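Local coordinates for protein aldose-aldose oxidoreductase (Caulobacter crescentus, PDB 5A04) that oxidises one aldose while reducing another, probably shuttling hydride through its bound NADP(H) cofactor, at residues R132-A137 / E141-V146; R195-E200 / Y250-P255. All blocks are in the same frame, centred on the assembly; numbering follows the deposited sequence.

Interaction 1 (R132-A137 / E141-V146); sequences RSRFQA and EAIKLV. With NDP (NADPH dihydro-nicotinamide-adenine-dinucleotide phosphate), chain G.
Between Ala137 and Glu141 the backbone already follows an α-helix, with Glu141 N donating to Ala137 O at 3.0 Å and an N-H...O angle of 157°, the i to i+4 bond of a first helical turn. Residues 132-135 form a short 3-10 turn after the last strand of the parallel Rossmann sheet, and Gln136 is the N-cap of helix 137-147. Its amide side chain reaches over to cap a backbone N of the first turn, a task that suits a polar residue. The single methyl of Ala137 suits the first helical position, and Glu141 CB lies 3.5 Å from its carbonyl oxygen. The carboxylate of Glu141 is engaged outside the contact, by Arg283 in a salt bridge and by Ala286 N.

Two residues after Glu141, Ile143 points its CB toward residues 132-137. Arg134 folds back through bends at chi2 and chi3 (-70° and -59°) and brings NE to 3.9 Å from Ile143 CD1, the two side chains crossing at about a right angle. The methyl meets the guanidinium obliquely, an apolar contact without a hydrogen bond.

At the other end, Arg132 lines both the NADPH and the glucose sites, held also through NH1 by Thr265 O and Gln292. The guanidinium edge meets the nicotinamide carboxamide, where O7N accepts from NE at 2.8 Å and, along a more bent path, from NH2 at 3.0 Å.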
loop_
_atom_site.group_PDB
_atom_site.type_symbol
_atom_site.label_atom_id
_atom_site.label_comp_id
_atom_site.label_asym_id
_atom_site.label_seq_id
_atom_site.Cartn_x
_atom_site.Cartn_y
_atom_site.Cartn_z
ATOM N N ARG A 132 -7.326 -12.870 -16.748
ATOM C CA ARG A 132 -7.027 -14.261 -16.391
ATOM C C ARG A 132 -7.014 -14.510 -14.885
ATOM O O ARG A 132 -7.236 -15.639 -14.441
ATOM C CB ARG A 132 -5.682 -14.672 -16.989
ATOM C CG ARG A 132 -4.550 -13.707 -16.691
ATOM C CD ARG A 132 -3.190 -14.259 -17.119
ATOM N NE ARG A 132 -2.185 -13.214 -16.963
ATOM C CZ ARG A 132 -1.575 -12.921 -15.819
ATOM N NH1 ARG A 132 -1.817 -13.635 -14.714
ATOM N NH2 ARG A 132 -0.706 -11.916 -15.782
ATOM N N SER A 133 -6.748 -13.470 -14.094
ATOM C CA SER A 133 -6.652 -13.659 -12.642
ATOM C C SER A 133 -7.960 -14.160 -12.036
ATOM O O SER A 133 -7.951 -14.765 -10.973
ATOM C CB SER A 133 -6.217 -12.360 -11.950
ATOM O OG SER A 133 -4.910 -11.993 -12.373
ATOM N N ARG A 134 -9.083 -13.915 -12.708
ATOM C CA ARG A 134 -10.375 -14.383 -12.212
ATOM C C ARG A 134 -10.504 -15.901 -12.323
ATOM O O ARG A 134 -11.469 -16.471 -11.832
ATOM C CB ARG A 134 -11.523 -13.709 -12.961
ATOM C CG ARG A 134 -11.572 -12.172 -12.777
ATOM C CD ARG A 134 -11.977 -11.774 -11.346
ATOM N NE ARG A 134 -13.294 -12.299 -10.988
ATOM C CZ ARG A 134 -14.438 -11.683 -11.267
ATOM N NH1 ARG A 134 -14.427 -10.511 -11.900
ATOM N NH2 ARG A 134 -15.597 -12.229 -10.908
ATOM N N PHE A 135 -9.529 -16.540 -12.968
ATOM C CA PHE A 135 -9.521 -17.990 -13.154
ATOM C C PHE A 135 -8.355 -18.650 -12.435
ATOM O O PHE A 135 -8.105 -19.843 -12.605
ATOM C CB PHE A 135 -9.478 -18.319 -14.652
ATOM C CG PHE A 135 -10.603 -17.682 -15.400
ATOM C CD1 PHE A 135 -11.853 -18.270 -15.397
ATOM C CD2 PHE A 135 -10.437 -16.446 -16.023
ATOM C CE1 PHE A 135 -12.925 -17.663 -16.049
ATOM C CE2 PHE A 135 -11.506 -15.829 -16.669
ATOM C CZ PHE A 135 -12.751 -16.433 -16.676
ATOM N N GLN A 136 -7.652 -17.861 -11.631
ATOM C CA GLN A 136 -6.414 -18.299 -10.987
ATOM C C GLN A 136 -6.736 -18.723 -9.554
ATOM O O GLN A 136 -7.497 -18.050 -8.860
ATOM C CB GLN A 136 -5.375 -17.176 -11.045
ATOM C CG GLN A 136 -3.943 -17.585 -10.756
ATOM C CD GLN A 136 -3.702 -17.839 -9.285
ATOM O OE1 GLN A 136 -4.287 -17.175 -8.432
ATOM N NE2 GLN A 136 -2.826 -18.804 -8.977
ATOM N N ALA A 137 -6.184 -19.864 -9.128
ATOM C CA ALA A 137 -6.647 -20.548 -7.913
ATOM C C ALA A 137 -6.597 -19.689 -6.650
ATOM O O ALA A 137 -7.554 -19.664 -5.863
ATOM C CB ALA A 137 -5.824 -21.827 -7.691
ATOM N N GLU A 141 -9.708 -18.133 -4.393
ATOM C CA GLU A 141 -9.760 -18.382 -2.948
ATOM C C GLU A 141 -9.923 -17.085 -2.133
ATOM O O GLU A 141 -10.723 -17.038 -1.199
ATOM C CB GLU A 141 -8.502 -19.129 -2.500
ATOM C CG GLU A 141 -8.548 -19.609 -1.046
ATOM C CD GLU A 141 -9.241 -20.961 -0.867
ATOM O OE1 GLU A 141 -9.545 -21.644 -1.866
ATOM O OE2 GLU A 141 -9.485 -21.343 0.299
ATOM N N ALA A 142 -9.177 -16.044 -2.497
ATOM C CA ALA A 142 -9.288 -14.744 -1.816
ATOM C C ALA A 142 -10.689 -14.155 -1.965
ATOM O O ALA A 142 -11.300 -13.704 -0.994
ATOM C CB ALA A 142 -8.249 -13.756 -2.363
ATOM N N ILE A 143 -11.185 -14.135 -3.195
ATOM C CA ILE A 143 -12.525 -13.630 -3.449
ATOM C C ILE A 143 -13.547 -14.388 -2.602
ATOM O O ILE A 143 -14.405 -13.770 -1.967
ATOM C CB ILE A 143 -12.904 -13.738 -4.947
ATOM C CG1 ILE A 143 -12.031 -12.803 -5.795
ATOM C CG2 ILE A 143 -14.375 -13.399 -5.156
ATOM C CD1 ILE A 143 -12.130 -13.078 -7.306
ATOM N N LYS A 144 -13.435 -15.716 -2.564
ATOM C CA LYS A 144 -14.387 -16.528 -1.798
ATOM C C LYS A 144 -14.323 -16.242 -0.297
ATOM O O LYS A 144 -15.360 -16.169 0.368
ATOM C CB LYS A 144 -14.155 -18.024 -2.036
ATOM C CG LYS A 144 -15.270 -18.896 -1.445
ATOM C CD LYS A 144 -16.514 -18.896 -2.341
ATOM C CE LYS A 144 -17.780 -19.342 -1.605
ATOM N NZ LYS A 144 -17.597 -20.596 -0.820
ATOM N N LEU A 145 -13.112 -16.088 0.232
ATOM C CA LEU A 145 -12.942 -15.735 1.641
ATOM C C LEU A 145 -13.679 -14.443 1.969
ATOM O O LEU A 145 -14.375 -14.356 2.981
ATOM C CB LEU A 145 -11.458 -15.600 1.990
ATOM C CG LEU A 145 -10.725 -16.924 2.244
ATOM C CD1 LEU A 145 -9.224 -16.714 2.310
ATOM C CD2 LEU A 145 -11.232 -17.558 3.546
ATOM N N VAL A 146 -13.538 -13.445 1.102
ATOM C CA VAL A 146 -14.203 -12.170 1.321
ATOM C C VAL A 146 -15.708 -12.352 1.317
ATOM O O VAL A 146 -16.403 -11.868 2.214
ATOM C CB VAL A 146 -13.815 -11.135 0.250
ATOM C CG1 VAL A 146 -14.674 -9.890 0.382
ATOM C CG2 VAL A 146 -12.330 -10.796 0.364
HETATM P PA NDP G . 4.241 -7.731 -28.164
HETATM O O1A NDP G . 4.842 -6.445 -28.613
HETATM O O2A NDP G . 5.141 -8.792 -27.594
HETATM O O5B NDP G . 3.371 -8.413 -29.381
HETATM C C5B NDP G . 2.528 -7.445 -29.938
HETATM C C4B NDP G . 2.141 -8.002 -31.316
HETATM O O4B NDP G . 1.047 -7.268 -31.871
HETATM C C3B NDP G . 3.330 -7.851 -32.293
HETATM O O3B NDP G . 4.200 -8.934 -32.205
HETATM C C2B NDP G . 2.602 -7.938 -33.640
HETATM O O2B NDP G . 2.306 -9.165 -33.972
HETATM C C1B NDP G . 1.217 -7.249 -33.274
HETATM N N9A NDP G . 1.132 -5.872 -33.768
HETATM C C8A NDP G . 0.203 -5.364 -34.671
HETATM N N7A NDP G . 0.398 -4.061 -34.950
HETATM C C5A NDP G . 1.514 -3.705 -34.188
HETATM C C6A NDP G . 2.207 -2.489 -34.039
HETATM N N6A NDP G . 1.798 -1.369 -34.727
HETATM N N1A NDP G . 3.295 -2.382 -33.216
HETATM C C2A NDP G . 3.644 -3.549 -32.557
HETATM N N3A NDP G . 3.083 -4.763 -32.593
HETATM C C4A NDP G . 1.996 -4.823 -33.439
HETATM O O3 NDP G . 3.174 -7.191 -27.013
HETATM P PN NDP G . 2.660 -8.288 -25.926
HETATM O O1N NDP G . 2.206 -9.551 -26.537
HETATM O O2N NDP G . 3.387 -8.191 -24.603
HETATM O O5D NDP G . 1.165 -7.490 -25.455
HETATM C C5D NDP G . 0.200 -7.481 -26.470
HETATM C C4D NDP G . -1.181 -7.294 -25.780
HETATM O O4D NDP G . -1.337 -8.339 -24.772
HETATM C C3D NDP G . -1.260 -5.931 -24.995
HETATM O O3D NDP G . -2.604 -5.419 -25.045
HETATM C C2D NDP G . -0.933 -6.328 -23.563
HETATM O O2D NDP G . -1.586 -5.504 -22.613
HETATM C C1D NDP G . -1.578 -7.758 -23.510
HETATM N N1N NDP G . -0.878 -8.596 -22.533
HETATM C C2N NDP G . -1.595 -9.258 -21.550
HETATM C C3N NDP G . -0.929 -10.056 -20.663
HETATM C C7N NDP G . -1.681 -10.753 -19.621
HETATM O O7N NDP G . -1.115 -11.356 -18.690
HETATM N N7N NDP G . -3.072 -10.753 -19.675
HETATM C C4N NDP G . 0.547 -10.245 -20.708
HETATM C C5N NDP G . 1.218 -9.468 -21.760
HETATM C C6N NDP G . 0.528 -8.709 -22.609
HETATM P P2B NDP G . 2.485 -9.617 -35.625
HETATM O O1X NDP G . 1.662 -8.541 -36.296
HETATM O O2X NDP G . 3.974 -9.498 -35.748
HETATM O O3X NDP G . 1.901 -11.028 -35.640
#

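Interaction 2 (R195-E200 / Y250-P255); sequences RYLTGE and YRVSGP
Tyr250 meets Leu197 and Tyr196 with nearly the whole length of its side chain. From CB, which leaves the strand toward residues 195-200, the ring turns in with CG set between the backbone N and the carbonyl carbon (chi1 61°), and CG comes 3.8 Å from Leu197 CD1. That methyl lies over one ring face, offset toward the rim, 3.6 Å from the centroid and 16° off the normal, a CH-pi contact. Farther out, CE1 touches Leu197 CD2, which sits beyond the rim, at 3.7 Å, while CE2, across the ring from CE1, lies 3.8 Å from Tyr196 OH, which approaches obliquely. Here helix 182-198 packs against a face of the mixed β-sheet of the C-terminal α/β domain, and a branched leucine suits the helix side; Val252, next but one on the same strand face, adds its CB at 4.4 Å from Leu197 CD1. The two tyrosines cross at about a right angle, and Tyr250 OH arrives at the edge of the Tyr196 ring, in its plane, 3.9 Å from CE1. Both tyrosines are buried, and each hydroxyl is hydrogen-bonded to Asn139 OD1. The helix ends at Thr198, and Gly199 follows with a positive phi, which favours glycine.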
loop_
_atom_site.group_PDB
_atom_site.type_symbol
_atom_site.label_atom_id
_atom_site.label_comp_id
_atom_site.label_asym_id
_atom_site.label_seq_id
_atom_site.Cartn_x
_atom_site.Cartn_y
_atom_site.Cartn_z
ATOM N N ARG A 195 -11.546 -3.900 -7.363
ATOM C CA ARG A 195 -12.938 -4.094 -7.747
ATOM C C ARG A 195 -13.430 -5.517 -7.474
ATOM O O ARG A 195 -14.517 -5.679 -6.919
ATOM C CB ARG A 195 -13.138 -3.736 -9.229
ATOM C CG ARG A 195 -13.058 -2.203 -9.497
ATOM C CD ARG A 195 -13.151 -1.846 -11.003
ATOM N NE ARG A 195 -14.382 -2.413 -11.534
ATOM C CZ ARG A 195 -14.438 -3.450 -12.362
ATOM N NH1 ARG A 195 -13.324 -3.982 -12.852
ATOM N NH2 ARG A 195 -15.625 -3.943 -12.716
ATOM N N TYR A 196 -12.663 -6.550 -7.842
ATOM C CA TYR A 196 -13.215 -7.894 -7.635
ATOM C C TYR A 196 -13.070 -8.383 -6.199
ATOM O O TYR A 196 -13.831 -9.249 -5.771
ATOM C CB TYR A 196 -12.650 -8.944 -8.633
ATOM C CG TYR A 196 -11.161 -9.263 -8.697
ATOM C CD1 TYR A 196 -10.500 -9.908 -7.653
ATOM C CD2 TYR A 196 -10.451 -9.028 -9.873
ATOM C CE1 TYR A 196 -9.137 -10.244 -7.759
ATOM C CE2 TYR A 196 -9.100 -9.348 -9.986
ATOM C CZ TYR A 196 -8.453 -9.962 -8.933
ATOM O OH TYR A 196 -7.119 -10.280 -9.077
ATOM N N LEU A 197 -12.159 -7.805 -5.430
ATOM C CA LEU A 197 -12.064 -8.179 -4.015
ATOM C C LEU A 197 -13.201 -7.531 -3.213
ATOM O O LEU A 197 -13.811 -8.174 -2.352
ATOM C CB LEU A 197 -10.696 -7.793 -3.441
ATOM C CG LEU A 197 -9.531 -8.589 -4.031
ATOM C CD1 LEU A 197 -8.217 -7.949 -3.637
ATOM C CD2 LEU A 197 -9.558 -10.075 -3.585
ATOM N N THR A 198 -13.507 -6.264 -3.493
ATOM C CA THR A 198 -14.619 -5.614 -2.795
ATOM C C THR A 198 -15.948 -6.063 -3.373
ATOM O O THR A 198 -16.969 -6.075 -2.674
ATOM C CB THR A 198 -14.560 -4.067 -2.887
ATOM O OG1 THR A 198 -14.579 -3.685 -4.266
ATOM C CG2 THR A 198 -13.304 -3.526 -2.229
ATOM N N GLY A 199 -15.937 -6.407 -4.660
ATOM C CA GLY A 199 -17.165 -6.645 -5.401
ATOM C C GLY A 199 -17.946 -5.358 -5.599
ATOM O O GLY A 199 -19.156 -5.380 -5.835
ATOM N N GLU A 200 -17.247 -4.232 -5.511
ATOM C CA GLU A 200 -17.881 -2.919 -5.628
ATOM C C GLU A 200 -17.261 -2.056 -6.713
ATOM O O GLU A 200 -16.208 -2.388 -7.248
ATOM C CB GLU A 200 -17.787 -2.179 -4.302
ATOM C CG GLU A 200 -18.471 -2.869 -3.129
ATOM C CD GLU A 200 -18.394 -2.012 -1.884
ATOM O OE1 GLU A 200 -19.142 -1.009 -1.806
ATOM O OE2 GLU A 200 -17.574 -2.327 -0.999
ATOM N N TYR A 250 -1.432 -8.195 -3.435
ATOM C CA TYR A 250 -2.462 -7.472 -2.711
ATOM C C TYR A 250 -2.733 -8.077 -1.356
ATOM O O TYR A 250 -2.486 -9.267 -1.136
ATOM C CB TYR A 250 -3.763 -7.376 -3.528
ATOM C CG TYR A 250 -4.496 -8.642 -3.940
ATOM C CD1 TYR A 250 -5.151 -9.450 -3.007
ATOM C CD2 TYR A 250 -4.610 -8.974 -5.286
ATOM C CE1 TYR A 250 -5.869 -10.576 -3.414
ATOM C CE2 TYR A 250 -5.322 -10.089 -5.697
ATOM C CZ TYR A 250 -5.954 -10.878 -4.760
ATOM O OH TYR A 250 -6.679 -11.974 -5.201
ATOM N N ARG A 251 -3.195 -7.226 -0.434
ATOM C CA ARG A 251 -3.740 -7.677 0.838
ATOM C C ARG A 251 -5.110 -7.038 1.018
ATOM O O ARG A 251 -5.253 -5.823 0.843
ATOM C CB ARG A 251 -2.837 -7.309 2.022
ATOM C CG ARG A 251 -3.446 -7.784 3.344
ATOM C CD ARG A 251 -2.680 -7.317 4.561
ATOM N NE ARG A 251 -1.338 -7.883 4.618
ATOM C CZ ARG A 251 -0.517 -7.735 5.653
ATOM N NH1 ARG A 251 -0.896 -7.027 6.714
ATOM N NH2 ARG A 251 0.687 -8.286 5.622
ATOM N N VAL A 252 -6.113 -7.850 1.333
ATOM C CA VAL A 252 -7.435 -7.332 1.658
ATOM C C VAL A 252 -7.679 -7.614 3.145
ATOM O O VAL A 252 -7.405 -8.716 3.629
ATOM C CB VAL A 252 -8.543 -7.943 0.742
ATOM C CG1 VAL A 252 -8.445 -9.471 0.668
ATOM C CG2 VAL A 252 -9.952 -7.483 1.175
ATOM N N SER A 253 -8.135 -6.593 3.872
ATOM C CA SER A 253 -8.291 -6.687 5.327
ATOM C C SER A 253 -9.656 -6.198 5.797
ATOM O O SER A 253 -10.208 -5.232 5.258
ATOM C CB SER A 253 -7.215 -5.869 6.056
ATOM O OG SER A 253 -5.915 -6.087 5.543
ATOM N N GLY A 254 -10.170 -6.858 6.832
ATOM C CA GLY A 254 -11.383 -6.439 7.515
ATOM C C GLY A 254 -11.171 -6.634 9.014
ATOM O O GLY A 254 -10.080 -7.012 9.444
ATOM N N PRO A 255 -12.211 -6.382 9.818
ATOM C CA PRO A 255 -12.082 -6.426 11.282
ATOM C C PRO A 255 -11.733 -7.814 11.808
ATOM O O PRO A 255 -11.152 -7.920 12.886
ATOM C CB PRO A 255 -13.468 -6.003 11.781
ATOM C CG PRO A 255 -14.157 -5.397 10.604
ATOM C CD PRO A 255 -13.566 -6.004 9.380
#

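Interaction 1 is complete before interaction 2 opens along the chain, and their centres lie 11 Å apart on the same side of the chain's centre. Helix 137-147 joins them: Ala142 and Val146 reach the strand side chains Tyr250 and Val252, and Val146 CG1 packs 3.3 Å from Leu197 O. Tyr196 is the other bridge, with CD2 3.5 Å from Arg134 CD and CD1 3.6 Å from Ile143 CD1. Through this helix and Tyr196, the 3-10 turn that follows the Rossmann sheet, whose Arg132 touches both NADPH and glucose, is connected to helix 182-198 and the mixed sheet of the C-terminal domain.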